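Local coordinates for protein pngf-ii (Elizabethkingia meningoseptica, PDB 4R4X) that probably releases N-linked glycans from glycoproteins, as a bacterial peptide:N-glycosidase related to PNGase F, by hydrolysing the amide link between asparagine and the innermost sugar, at residues F410-D415 against G502-G507; V287-D292 against L380-T385; A1-I6 against K152-L157; G229-V234 against D369-V374. One frame throughout, in Å; residues are numbered along the deposited sequence.

Contact 1: residues F410-D415 against G502-G507; sequences FILTKD and GNLNAG
Strand 406-412, an outermost strand of a four-stranded antiparallel sheet, meets the start of strand 507-514 through Leu412 and Gly507, an antiparallel hydrogen-bonded pair. Each backbone N-H serves the other's carbonyl: Leu412 N reaches Gly507 O at 2.9 Å, and Gly507 N returns to Leu412 O at 2.7 Å. Glycine suits this place because Gly507 has a positive phi of 119°, at which a CB would be pressed against the carbonyl oxygen of Ala506.

Past the last strand residue the chain turns, and Asp415 reaches across with its side chain. Its CG stands beside the backbone N (chi1 -68°), which brings OD1 to Ala506 N at 2.9 Å; the bond is nearly straight, and the N-H meets the carboxylate on its anti side. The backbone of Asp415 also leans on the end of strand 493-504, its CA lying 3.3 Å from Leu504 O in a CA-H...O contact.

On the buried side of this pair the two leucines meet at a slant. Leu412 CD1 packs 3.8 Å from Leu504 CB, close to Leu504 CD1 as well, and touches the carbonyl of Asn505 at 3.7 Å from its O. Both leucines are buried, with Phe378 and Leu534 adding to the apolar surroundings of Leu412 and Ala419 to those of Leu504. The small methyl of Ala506 fits between Leu412 O and Asp415 OD1.

The carboxylate thus bonds the N-H of Ala506 in the turn between strands 493-504 and 507-514, and its negative charge would probably strengthen that grip on a largely exposed turn.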
loop_
_atom_site.group_PDB
_atom_site.type_symbol
_atom_site.label_atom_id
_atom_site.label_comp_id
_atom_site.label_asym_id
_atom_site.label_seq_id
_atom_site.Cartn_x
_atom_site.Cartn_y
_atom_site.Cartn_z
ATOM N N PHE A 410 12.018 -28.461 10.699
ATOM C CA PHE A 410 10.710 -28.059 11.230
ATOM C C PHE A 410 9.699 -29.197 11.038
ATOM O O PHE A 410 9.911 -30.119 10.235
ATOM C CB PHE A 410 10.199 -26.789 10.536
ATOM C CG PHE A 410 10.151 -26.896 9.043
ATOM C CD1 PHE A 410 11.272 -26.598 8.282
ATOM C CD2 PHE A 410 9.000 -27.321 8.395
ATOM C CE1 PHE A 410 11.244 -26.706 6.915
ATOM C CE2 PHE A 410 8.975 -27.442 7.026
ATOM C CZ PHE A 410 10.102 -27.133 6.287
ATOM N N ILE A 411 8.595 -29.111 11.755
ATOM C CA ILE A 411 7.580 -30.167 11.734
ATOM C C ILE A 411 6.266 -29.627 11.241
ATOM O O ILE A 411 5.760 -28.633 11.764
ATOM C CB ILE A 411 7.383 -30.755 13.144
ATOM C CG1 ILE A 411 8.694 -31.354 13.649
ATOM C CG2 ILE A 411 6.299 -31.827 13.127
ATOM C CD1 ILE A 411 8.741 -31.563 15.155
ATOM N N LEU A 412 5.709 -30.254 10.211
ATOM C CA LEU A 412 4.373 -29.894 9.742
ATOM C C LEU A 412 3.372 -30.866 10.343
ATOM O O LEU A 412 3.604 -32.078 10.307
ATOM C CB LEU A 412 4.284 -29.987 8.220
ATOM C CG LEU A 412 5.190 -29.034 7.454
ATOM C CD1 LEU A 412 5.053 -29.353 5.988
ATOM C CD2 LEU A 412 4.843 -27.578 7.762
ATOM N N THR A 413 2.260 -30.347 10.875
ATOM C CA THR A 413 1.238 -31.224 11.452
ATOM C C THR A 413 0.169 -31.626 10.441
ATOM O O THR A 413 -0.625 -32.514 10.678
ATOM C CB THR A 413 0.598 -30.598 12.703
ATOM O OG1 THR A 413 -0.023 -29.361 12.372
ATOM C CG2 THR A 413 1.644 -30.373 13.771
ATOM N N LYS A 414 0.173 -30.978 9.286
ATOM C CA LYS A 414 -0.814 -31.222 8.266
ATOM C C LYS A 414 -0.121 -31.065 6.913
ATOM O O LYS A 414 0.779 -30.230 6.793
ATOM C CB LYS A 414 -1.941 -30.191 8.462
ATOM C CG LYS A 414 -2.980 -30.086 7.362
ATOM C CD LYS A 414 -4.077 -31.132 7.512
ATOM C CE LYS A 414 -5.317 -30.751 6.724
ATOM N NZ LYS A 414 -6.232 -31.915 6.535
ATOM N N ASP A 415 -0.539 -31.861 5.922
ATOM C CA ASP A 415 -0.034 -31.734 4.552
ATOM C C ASP A 415 -0.186 -30.283 4.109
ATOM O O ASP A 415 -1.134 -29.592 4.490
ATOM C CB ASP A 415 -0.816 -32.588 3.536
ATOM C CG ASP A 415 -0.632 -34.109 3.717
ATOM O OD1 ASP A 415 0.179 -34.582 4.560
ATOM O OD2 ASP A 415 -1.331 -34.836 2.964
ATOM N N GLY A 502 6.595 -27.577 -4.265
ATOM C CA GLY A 502 5.640 -28.654 -4.499
ATOM C C GLY A 502 4.757 -28.827 -3.269
ATOM O O GLY A 502 4.720 -27.957 -2.396
ATOM N N ASN A 503 4.080 -29.967 -3.170
ATOM C CA ASN A 503 3.275 -30.275 -1.993
ATOM C C ASN A 503 4.131 -30.972 -0.931
ATOM O O ASN A 503 5.032 -31.782 -1.259
ATOM C CB ASN A 503 2.088 -31.179 -2.392
ATOM C CG ASN A 503 1.244 -30.592 -3.519
ATOM O OD1 ASN A 503 1.034 -29.369 -3.622
ATOM N ND2 ASN A 503 0.762 -31.463 -4.377
ATOM N N LEU A 504 3.886 -30.666 0.338
ATOM C CA LEU A 504 4.649 -31.244 1.413
ATOM C C LEU A 504 3.767 -32.108 2.290
ATOM O O LEU A 504 2.654 -31.713 2.619
ATOM C CB LEU A 504 5.304 -30.170 2.273
ATOM C CG LEU A 504 6.263 -29.222 1.536
ATOM C CD1 LEU A 504 6.745 -28.191 2.518
ATOM C CD2 LEU A 504 7.419 -29.988 0.917
ATOM N N ASN A 505 4.273 -33.295 2.638
ATOM C CA ASN A 505 3.587 -34.177 3.600
ATOM C C ASN A 505 3.695 -33.654 5.023
ATOM O O ASN A 505 4.665 -33.017 5.387
ATOM C CB ASN A 505 4.217 -35.579 3.603
ATOM C CG ASN A 505 3.869 -36.373 2.380
ATOM O OD1 ASN A 505 2.965 -36.004 1.632
ATOM N ND2 ASN A 505 4.600 -37.481 2.151
ATOM N N ALA A 506 2.721 -33.988 5.852
ATOM C CA ALA A 506 2.897 -33.811 7.289
ATOM C C ALA A 506 4.160 -34.555 7.790
ATOM O O ALA A 506 4.548 -35.584 7.238
ATOM C CB ALA A 506 1.653 -34.286 8.025
ATOM N N GLY A 507 4.807 -34.027 8.817
ATOM C CA GLY A 507 6.009 -34.652 9.360
ATOM C C GLY A 507 7.204 -33.731 9.261
ATOM O O GLY A 507 7.058 -32.531 9.026
#

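Contact 2: residues V287-D292 against L380-T385; sequences VALTPD and LPVFNT
In the loop 287-292, Ala288 is bridged to Phe383 of strand 378-384, an outermost strand of the large antiparallel sheet, at a classic beta bulge where Val382 and Phe383 both face Gly532; the setting is consistent with the jelly-roll architecture of PNGase F. Residues 287-289 run nearly opposite to the strand. Asn384 N donates to Val287 O at 2.8 Å, and Leu289 N to Val382 O at 3.0 Å, two bonds that flank the bridge.

Leu289 carries the apolar part. Its CB points toward the strand and sits 3.6 Å from Val382 O, the same oxygen that its own backbone N holds. CG lies beside the carbonyl carbon, opposite the backbone N (chi1 162°), and the chain then reaches along the strand toward Leu380. The branch CD1 lies against the carbonyl of Pro381 and, at 3.9 Å, against Leu380 CD2, the two leucines crossing at about a right angle. The other branch, CD2, touches Phe410 CB. A long, forked aliphatic chain suits this buried place, its two methyls reaching different neighbours.

At the other end, Val287 offers a compact branched side chain to the Asn384 peptide, its CB 3.3 Å from Asn384 O. The amide of Asn384 is occupied on both ends, OD1 with Thr386 N and ND2 with Phe296 O. Pro381 O has no hydrogen-bond partner in the model, and the methyl Leu289 CD1 rests 3.5 Å from it.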
loop_
_atom_site.group_PDB
_atom_site.type_symbol
_atom_site.label_atom_id
_atom_site.label_comp_id
_atom_site.label_asym_id
_atom_site.label_seq_id
_atom_site.Cartn_x
_atom_site.Cartn_y
_atom_site.Cartn_z
ATOM N N VAL A 287 18.824 -16.879 14.219
ATOM C CA VAL A 287 18.685 -16.890 12.762
ATOM C C VAL A 287 17.850 -18.040 12.226
ATOM O O VAL A 287 17.489 -18.026 11.042
ATOM C CB VAL A 287 20.047 -16.878 12.039
ATOM C CG1 VAL A 287 20.817 -15.653 12.450
ATOM C CG2 VAL A 287 20.849 -18.156 12.288
ATOM N N ALA A 288 17.546 -19.016 13.083
ATOM C CA ALA A 288 16.820 -20.209 12.669
ATOM C C ALA A 288 15.710 -20.591 13.643
ATOM O O ALA A 288 15.843 -20.425 14.855
ATOM C CB ALA A 288 17.783 -21.385 12.517
ATOM N N LEU A 289 14.614 -21.116 13.099
ATOM C CA LEU A 289 13.541 -21.624 13.916
ATOM C C LEU A 289 14.091 -22.775 14.775
ATOM O O LEU A 289 14.960 -23.522 14.324
ATOM C CB LEU A 289 12.393 -22.093 13.015
ATOM C CG LEU A 289 11.292 -23.032 13.483
ATOM C CD1 LEU A 289 10.174 -22.978 12.456
ATOM C CD2 LEU A 289 11.794 -24.452 13.659
ATOM N N THR A 290 13.641 -22.845 16.026
ATOM C CA THR A 290 13.878 -24.026 16.862
ATOM C C THR A 290 12.519 -24.411 17.494
ATOM O O THR A 290 11.539 -23.692 17.353
ATOM C CB THR A 290 14.927 -23.766 17.962
ATOM O OG1 THR A 290 14.318 -23.055 19.028
ATOM C CG2 THR A 290 16.136 -22.984 17.470
ATOM N N PRO A 291 12.464 -25.533 18.217
ATOM C CA PRO A 291 11.208 -25.873 18.871
ATOM C C PRO A 291 10.678 -24.783 19.806
ATOM O O PRO A 291 9.478 -24.715 20.031
ATOM C CB PRO A 291 11.566 -27.152 19.654
ATOM C CG PRO A 291 12.672 -27.769 18.870
ATOM C CD PRO A 291 13.490 -26.577 18.424
ATOM N N ASP A 292 11.572 -23.942 20.327
ATOM C CA ASP A 292 11.226 -22.912 21.299
ATOM C C ASP A 292 11.245 -21.485 20.733
ATOM O O ASP A 292 10.982 -20.531 21.470
ATOM C CB ASP A 292 12.214 -22.976 22.474
ATOM C CG ASP A 292 12.479 -24.407 22.927
ATOM O OD1 ASP A 292 11.524 -25.030 23.409
ATOM O OD2 ASP A 292 13.614 -24.913 22.748
ATOM N N LEU A 380 4.934 -19.922 8.113
ATOM C CA LEU A 380 5.913 -20.334 9.124
ATOM C C LEU A 380 7.274 -19.730 8.809
ATOM O O LEU A 380 7.886 -20.092 7.795
ATOM C CB LEU A 380 6.082 -21.850 9.136
ATOM C CG LEU A 380 7.012 -22.403 10.224
ATOM C CD1 LEU A 380 6.446 -22.136 11.596
ATOM C CD2 LEU A 380 7.248 -23.894 10.048
ATOM N N PRO A 381 7.764 -18.816 9.670
ATOM C CA PRO A 381 9.106 -18.256 9.500
ATOM C C PRO A 381 10.157 -19.305 9.858
ATOM O O PRO A 381 10.126 -19.819 10.968
ATOM C CB PRO A 381 9.154 -17.113 10.513
ATOM C CG PRO A 381 8.150 -17.472 11.561
ATOM C CD PRO A 381 7.066 -18.263 10.847
ATOM N N VAL A 382 11.052 -19.630 8.929
ATOM C CA VAL A 382 12.003 -20.726 9.126
ATOM C C VAL A 382 13.423 -20.239 9.378
ATOM O O VAL A 382 14.131 -20.816 10.184
ATOM C CB VAL A 382 11.946 -21.764 7.986
ATOM C CG1 VAL A 382 10.635 -22.536 8.047
ATOM C CG2 VAL A 382 12.079 -21.126 6.629
ATOM N N PHE A 383 13.828 -19.147 8.726
ATOM C CA PHE A 383 15.117 -18.550 9.021
ATOM C C PHE A 383 15.124 -17.071 8.695
ATOM O O PHE A 383 14.308 -16.576 7.908
ATOM C CB PHE A 383 16.271 -19.250 8.288
ATOM C CG PHE A 383 16.143 -19.261 6.793
ATOM C CD1 PHE A 383 16.678 -18.252 6.029
ATOM C CD2 PHE A 383 15.561 -20.345 6.147
ATOM C CE1 PHE A 383 16.557 -18.266 4.650
ATOM C CE2 PHE A 383 15.456 -20.387 4.764
ATOM C CZ PHE A 383 15.948 -19.338 4.019
ATOM N N ASN A 384 16.062 -16.378 9.322
ATOM C CA ASN A 384 16.339 -14.977 9.028
ATOM C C ASN A 384 17.733 -14.651 9.526
ATOM O O ASN A 384 17.962 -14.610 10.741
ATOM C CB ASN A 384 15.320 -14.077 9.702
ATOM C CG ASN A 384 15.336 -12.666 9.139
ATOM O OD1 ASN A 384 16.349 -12.183 8.619
ATOM N ND2 ASN A 384 14.191 -12.004 9.216
ATOM N N THR A 385 18.663 -14.460 8.593
ATOM C CA THR A 385 20.027 -14.138 8.945
ATOM C C THR A 385 20.279 -12.652 9.075
ATOM O O THR A 385 21.330 -12.269 9.544
ATOM C CB THR A 385 21.055 -14.698 7.942
ATOM O OG1 THR A 385 20.980 -13.982 6.696
ATOM C CG2 THR A 385 20.818 -16.210 7.710
#

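Contact 3: residues A1-I6 against K152-L157; sequences AQTYEI and KKIKAL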
loop_
_atom_site.group_PDB
_atom_site.type_symbol
_atom_site.label_atom_id
_atom_site.label_comp_id
_atom_site.label_asym_id
_atom_site.label_seq_id
_atom_site.Cartn_x
_atom_site.Cartn_y
_atom_site.Cartn_z
ATOM N N ALA A 1 -43.940 27.695 -4.662
ATOM C CA ALA A 1 -42.830 27.057 -5.417
ATOM C C ALA A 1 -43.069 25.558 -5.479
ATOM O O ALA A 1 -42.702 24.843 -4.571
ATOM C CB ALA A 1 -41.499 27.363 -4.739
ATOM N N GLN A 2 -43.706 25.087 -6.543
ATOM C CA GLN A 2 -43.984 23.672 -6.704
ATOM C C GLN A 2 -42.679 22.886 -6.849
ATOM O O GLN A 2 -41.752 23.316 -7.561
ATOM C CB GLN A 2 -44.859 23.430 -7.929
ATOM C CG GLN A 2 -45.140 21.965 -8.238
ATOM C CD GLN A 2 -46.111 21.330 -7.262
ATOM O OE1 GLN A 2 -47.209 21.835 -7.084
ATOM N NE2 GLN A 2 -45.718 20.204 -6.636
ATOM N N THR A 3 -42.636 21.748 -6.167
ATOM C CA THR A 3 -41.528 20.813 -6.249
ATOM C C THR A 3 -41.833 19.673 -7.199
ATOM O O THR A 3 -42.936 19.104 -7.167
ATOM C CB THR A 3 -41.209 20.254 -4.852
ATOM O OG1 THR A 3 -40.797 21.337 -4.033
ATOM C CG2 THR A 3 -40.101 19.210 -4.897
ATOM N N TYR A 4 -40.841 19.304 -8.016
ATOM C CA TYR A 4 -40.991 18.182 -8.943
ATOM C C TYR A 4 -39.915 17.136 -8.732
ATOM O O TYR A 4 -38.798 17.451 -8.373
ATOM C CB TYR A 4 -40.903 18.648 -10.396
ATOM C CG TYR A 4 -41.947 19.654 -10.775
ATOM C CD1 TYR A 4 -41.712 20.997 -10.590
ATOM C CD2 TYR A 4 -43.165 19.258 -11.322
ATOM C CE1 TYR A 4 -42.662 21.941 -10.927
ATOM C CE2 TYR A 4 -44.131 20.199 -11.666
ATOM C CZ TYR A 4 -43.866 21.535 -11.464
ATOM O OH TYR A 4 -44.784 22.508 -11.776
ATOM N N GLU A 5 -40.260 15.892 -9.012
ATOM C CA GLU A 5 -39.334 14.780 -8.951
ATOM C C GLU A 5 -39.214 14.199 -10.335
ATOM O O GLU A 5 -40.219 13.783 -10.908
ATOM C CB GLU A 5 -39.880 13.729 -7.998
ATOM C CG GLU A 5 -39.104 12.431 -7.959
ATOM C CD GLU A 5 -39.269 11.721 -6.617
ATOM O OE1 GLU A 5 -39.957 12.282 -5.722
ATOM O OE2 GLU A 5 -38.718 10.618 -6.452
ATOM N N ILE A 6 -38.004 14.193 -10.881
ATOM C CA ILE A 6 -37.752 13.641 -12.200
ATOM C C ILE A 6 -36.883 12.407 -12.107
ATOM O O ILE A 6 -35.823 12.424 -11.457
ATOM C CB ILE A 6 -37.051 14.669 -13.117
ATOM C CG1 ILE A 6 -37.855 15.983 -13.162
ATOM C CG2 ILE A 6 -36.879 14.071 -14.515
ATOM C CD1 ILE A 6 -37.478 16.989 -12.095
ATOM N N LYS A 152 -43.013 14.241 -11.914
ATOM C CA LYS A 152 -44.181 14.282 -11.018
ATOM C C LYS A 152 -44.074 15.405 -10.005
ATOM O O LYS A 152 -42.983 15.683 -9.507
ATOM C CB LYS A 152 -44.321 12.995 -10.210
ATOM C CG LYS A 152 -43.964 11.694 -10.891
ATOM C CD LYS A 152 -44.053 10.588 -9.838
ATOM C CE LYS A 152 -43.480 9.255 -10.315
ATOM N NZ LYS A 152 -44.470 8.507 -11.139
ATOM N N LYS A 153 -45.218 16.009 -9.680
ATOM C CA LYS A 153 -45.337 16.980 -8.602
ATOM C C LYS A 153 -45.283 16.292 -7.244
ATOM O O LYS A 153 -45.899 15.251 -7.066
ATOM C CB LYS A 153 -46.685 17.711 -8.697
ATOM C CG LYS A 153 -46.803 18.615 -9.904
ATOM C CD LYS A 153 -48.104 19.406 -9.916
ATOM C CE LYS A 153 -48.369 19.917 -11.322
ATOM N NZ LYS A 153 -49.375 21.004 -11.357
ATOM N N ILE A 154 -44.580 16.895 -6.283
ATOM C CA ILE A 154 -44.574 16.389 -4.912
ATOM C C ILE A 154 -44.718 17.525 -3.923
ATOM O O ILE A 154 -44.517 18.692 -4.270
ATOM C CB ILE A 154 -43.319 15.540 -4.590
ATOM C CG1 ILE A 154 -42.037 16.371 -4.683
ATOM C CG2 ILE A 154 -43.235 14.349 -5.537
ATOM C CD1 ILE A 154 -40.787 15.636 -4.237
ATOM N N LYS A 155 -45.038 17.158 -2.684
ATOM C CA LYS A 155 -45.396 18.119 -1.634
ATOM C C LYS A 155 -44.288 19.103 -1.232
ATOM O O LYS A 155 -44.576 20.245 -0.849
ATOM C CB LYS A 155 -45.889 17.363 -0.383
ATOM C CG LYS A 155 -47.379 17.044 -0.418
ATOM C CD LYS A 155 -47.812 16.075 0.675
ATOM C CE LYS A 155 -47.442 16.551 2.074
ATOM N NZ LYS A 155 -47.948 17.922 2.381
ATOM N N ALA A 156 -43.037 18.660 -1.294
ATOM C CA ALA A 156 -41.915 19.470 -0.819
ATOM C C ALA A 156 -40.577 18.807 -1.128
ATOM O O ALA A 156 -40.501 17.595 -1.351
ATOM C CB ALA A 156 -42.036 19.698 0.680
ATOM N N LEU A 157 -39.526 19.610 -1.170
ATOM C CA LEU A 157 -38.178 19.075 -1.181
ATOM C C LEU A 157 -37.820 18.887 0.297
ATOM O O LEU A 157 -37.549 19.853 1.005
ATOM C CB LEU A 157 -37.218 20.023 -1.901
ATOM C CG LEU A 157 -35.851 19.435 -2.296
ATOM C CD1 LEU A 157 -35.189 20.270 -3.383
ATOM C CD2 LEU A 157 -34.920 19.299 -1.113
HETATM O O HOH W 1 -44.229 21.206 -3.757
#
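Thr3 O is gripped by two donors: Ile154 N from across the strands at 2.9 Å, and the side-chain amide of the preceding residue, Gln2 NE2, at 3.0 Å. They approach from opposite faces of the carbonyl plane, and the bend in the Gln2 chain (chi2 73°) folds its amide back far enough to bond almost straight.

The antiparallel pairing of strands 3-12 and 144-154 in the N-terminal domain continues beyond. Tyr4 and Lys153 form a non-hydrogen-bonded pair, and Glu5 bonds with Lys152 in both directions, Glu5 N to Lys152 O at 2.8 Å. Nearer the N terminus a water accepts a hydrogen bond from Thr3 N and donates one to Ile154 O.

Lys153 runs alongside Tyr4, its CG 3.6 Å from Tyr4 CE2, while the Gln2 amide crosses it. With the residues of the other face, Thr3 CG2 presses tightly on Ile154 CG1 at 3.4 Å, and Glu5 OE1 lies by Ile154 CD1. The polar ends find partners outside: Glu5 OE2 with Lys40 in a salt bridge, Thr3 OG1 with Asn28.

Lys153 thus lays its methylenes alongside the tyrosine ring while the exposed residue can keep its amino group in solvent, and side-chain amide and water extend the backbone bonding at the chain's start.

Contact 4: residues G229-V234 against D369-V374; sequences GNTIFV and DQQKIV
Thr231 and Asp369 cross obliquely, hydroxyl against carboxylate: Thr231 OG1 donates to Asp369 OD2 at 2.6 Å, meeting it on the anti side and 22° out of the carboxylate plane. OG1 is set between the backbone N and the carbonyl carbon (chi1 56°), and CG2 lies against both the carboxylate and the CG methylene of Gln371, 3.9 Å from that Gln371 CG. Threonine suits the spot: the hydroxyl makes the bond while the methyl packs on aliphatic carbon.

Asn230 comes in flat. Its ND2 bonds Asp369 O at 3.1 Å, the acceptor lying in the amide plane and the donor in the carbonyl plane, on a lone pair.

These residues join the start of strand 231-240 to the loop leaving strand 358-367, its antiparallel neighbour in a four-stranded sheet, where Thr231 also bonds to the backbone of His367. Just before the strand, Gly229 O accepts from Gln371 N at 2.9 Å, also on a lone pair. Gly229 has a positive phi, and Gln370 CA passes so near that a CB would fit only tightly.

Gln371 bends at chi2 (81°) and turns its amide back on its own loop. OE1 accepts from Ile373 N and from Val374 N, the latter at 2.7 Å, and NE2 donates to Val374 O at 3.0 Å. The same NE2 donates a second hydrogen bond to a water, which also accepts from Gly229 N and donates to Asn230 O.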
loop_
_atom_site.group_PDB
_atom_site.type_symbol
_atom_site.label_atom_id
_atom_site.label_comp_id
_atom_site.label_asym_id
_atom_site.label_seq_id
_atom_site.Cartn_x
_atom_site.Cartn_y
_atom_site.Cartn_z
ATOM N N GLY A 229 -8.975 -13.031 0.488
ATOM C CA GLY A 229 -9.408 -12.271 -0.680
ATOM C C GLY A 229 -8.942 -10.817 -0.599
ATOM O O GLY A 229 -8.678 -10.177 -1.630
ATOM N N ASN A 230 -8.843 -10.296 0.613
ATOM C CA ASN A 230 -8.400 -8.907 0.786
ATOM C C ASN A 230 -6.900 -8.796 0.483
ATOM O O ASN A 230 -6.133 -9.753 0.682
ATOM C CB ASN A 230 -8.609 -8.464 2.222
ATOM C CG ASN A 230 -10.054 -8.170 2.594
ATOM O OD1 ASN A 230 -10.288 -7.802 3.736
ATOM N ND2 ASN A 230 -11.005 -8.329 1.692
ATOM N N THR A 231 -6.458 -7.634 0.024
ATOM C CA THR A 231 -5.040 -7.439 -0.195
ATOM C C THR A 231 -4.470 -6.512 0.869
ATOM O O THR A 231 -5.212 -5.722 1.513
ATOM C CB THR A 231 -4.736 -6.916 -1.605
ATOM O OG1 THR A 231 -5.461 -5.707 -1.855
ATOM C CG2 THR A 231 -5.102 -7.943 -2.639
ATOM N N ILE A 232 -3.164 -6.637 1.067
ATOM C CA ILE A 232 -2.456 -5.922 2.127
ATOM C C ILE A 232 -1.136 -5.380 1.597
ATOM O O ILE A 232 -0.362 -6.108 0.953
ATOM C CB ILE A 232 -2.116 -6.824 3.323
ATOM C CG1 ILE A 232 -3.284 -7.708 3.753
ATOM C CG2 ILE A 232 -1.676 -5.961 4.491
ATOM C CD1 ILE A 232 -2.867 -8.854 4.651
ATOM N N PHE A 233 -0.886 -4.108 1.877
ATOM C CA PHE A 233 0.319 -3.440 1.446
ATOM C C PHE A 233 0.936 -2.706 2.643
ATOM O O PHE A 233 0.233 -2.311 3.588
ATOM C CB PHE A 233 0.018 -2.389 0.361
ATOM C CG PHE A 233 -0.347 -2.955 -0.979
ATOM C CD1 PHE A 233 -1.577 -3.508 -1.195
ATOM C CD2 PHE A 233 0.551 -2.869 -2.053
ATOM C CE1 PHE A 233 -1.913 -4.017 -2.443
ATOM C CE2 PHE A 233 0.224 -3.381 -3.308
ATOM C CZ PHE A 233 -1.012 -3.967 -3.492
ATOM N N VAL A 234 2.257 -2.537 2.591
ATOM C CA VAL A 234 2.977 -1.773 3.580
ATOM C C VAL A 234 3.697 -0.672 2.852
ATOM O O VAL A 234 4.320 -0.935 1.819
ATOM C CB VAL A 234 3.957 -2.644 4.389
ATOM C CG1 VAL A 234 4.940 -3.399 3.490
ATOM C CG2 VAL A 234 4.696 -1.801 5.410
ATOM N N ASP A 369 -10.669 -6.486 -1.414
ATOM C CA ASP A 369 -10.659 -7.246 -2.629
ATOM C C ASP A 369 -11.219 -8.658 -2.380
ATOM O O ASP A 369 -11.467 -9.043 -1.246
ATOM C CB ASP A 369 -9.206 -7.349 -3.121
ATOM C CG ASP A 369 -8.699 -6.056 -3.678
ATOM O OD1 ASP A 369 -9.512 -5.330 -4.300
ATOM O OD2 ASP A 369 -7.483 -5.764 -3.526
ATOM N N GLN A 370 -11.366 -9.417 -3.453
ATOM C CA GLN A 370 -11.746 -10.834 -3.379
ATOM C C GLN A 370 -10.810 -11.604 -4.328
ATOM O O GLN A 370 -11.255 -12.380 -5.163
ATOM C CB GLN A 370 -13.232 -11.024 -3.749
ATOM C CG GLN A 370 -14.213 -10.153 -2.939
ATOM C CD GLN A 370 -15.605 -9.994 -3.569
ATOM O OE1 GLN A 370 -15.762 -9.909 -4.792
ATOM N NE2 GLN A 370 -16.623 -9.923 -2.720
ATOM N N GLN A 371 -9.508 -11.375 -4.192
ATOM C CA GLN A 371 -8.519 -11.984 -5.086
ATOM C C GLN A 371 -8.390 -13.491 -4.843
ATOM O O GLN A 371 -8.478 -13.953 -3.702
ATOM C CB GLN A 371 -7.146 -11.298 -4.956
ATOM C CG GLN A 371 -6.461 -11.460 -3.621
ATOM C CD GLN A 371 -5.728 -12.796 -3.449
ATOM O OE1 GLN A 371 -5.289 -13.424 -4.410
ATOM N NE2 GLN A 371 -5.570 -13.204 -2.214
ATOM N N LYS A 372 -8.131 -14.222 -5.922
ATOM C CA LYS A 372 -8.123 -15.695 -5.926
ATOM C C LYS A 372 -6.762 -16.227 -6.388
ATOM O O LYS A 372 -6.651 -17.360 -6.820
ATOM C CB LYS A 372 -9.208 -16.186 -6.880
ATOM C CG LYS A 372 -10.618 -15.744 -6.509
ATOM C CD LYS A 372 -11.011 -16.300 -5.149
ATOM C CE LYS A 372 -12.512 -16.553 -5.023
ATOM N NZ LYS A 372 -13.219 -15.271 -4.749
ATOM N N ILE A 373 -5.730 -15.397 -6.278
ATOM C CA ILE A 373 -4.393 -15.697 -6.800
ATOM C C ILE A 373 -3.403 -16.102 -5.716
ATOM O O ILE A 373 -2.567 -16.986 -5.944
ATOM C CB ILE A 373 -3.849 -14.483 -7.588
ATOM C CG1 ILE A 373 -4.602 -14.359 -8.919
ATOM C CG2 ILE A 373 -2.366 -14.610 -7.873
ATOM C CD1 ILE A 373 -4.761 -12.930 -9.387
ATOM N N VAL A 374 -3.495 -15.469 -4.551
ATOM C CA VAL A 374 -2.663 -15.798 -3.401
ATOM C C VAL A 374 -3.531 -16.499 -2.366
ATOM O O VAL A 374 -4.379 -15.862 -1.726
ATOM C CB VAL A 374 -2.042 -14.508 -2.808
ATOM C CG1 VAL A 374 -1.261 -14.821 -1.548
ATOM C CG2 VAL A 374 -1.176 -13.839 -3.867
HETATM O O HOH W 2 -6.205 -12.446 0.558
#

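In the fold
From the N terminus, contact 3 comes first: it closes a loop of about 150 residues by pairing the first strand of the N-terminal domain with strand 144-154, and lies about 70 Å, centre to centre, from contact 2. Contact 4 opens next at 229-234, and contact 2 opens at 287-292 before contact 4 closes at 369-374; contact 2 then closes at 380-385, so these two cross. Contact 4 ties a loop to the four-stranded sheet of strand 231-240, contact 2 a loop to the edge of the large antiparallel sheet. Contact 1 follows in series, linking strand 406-412 with strand 507-514 and the end of strand 493-504, and touches contact 2 where Phe410 packs on Val382 and Leu380.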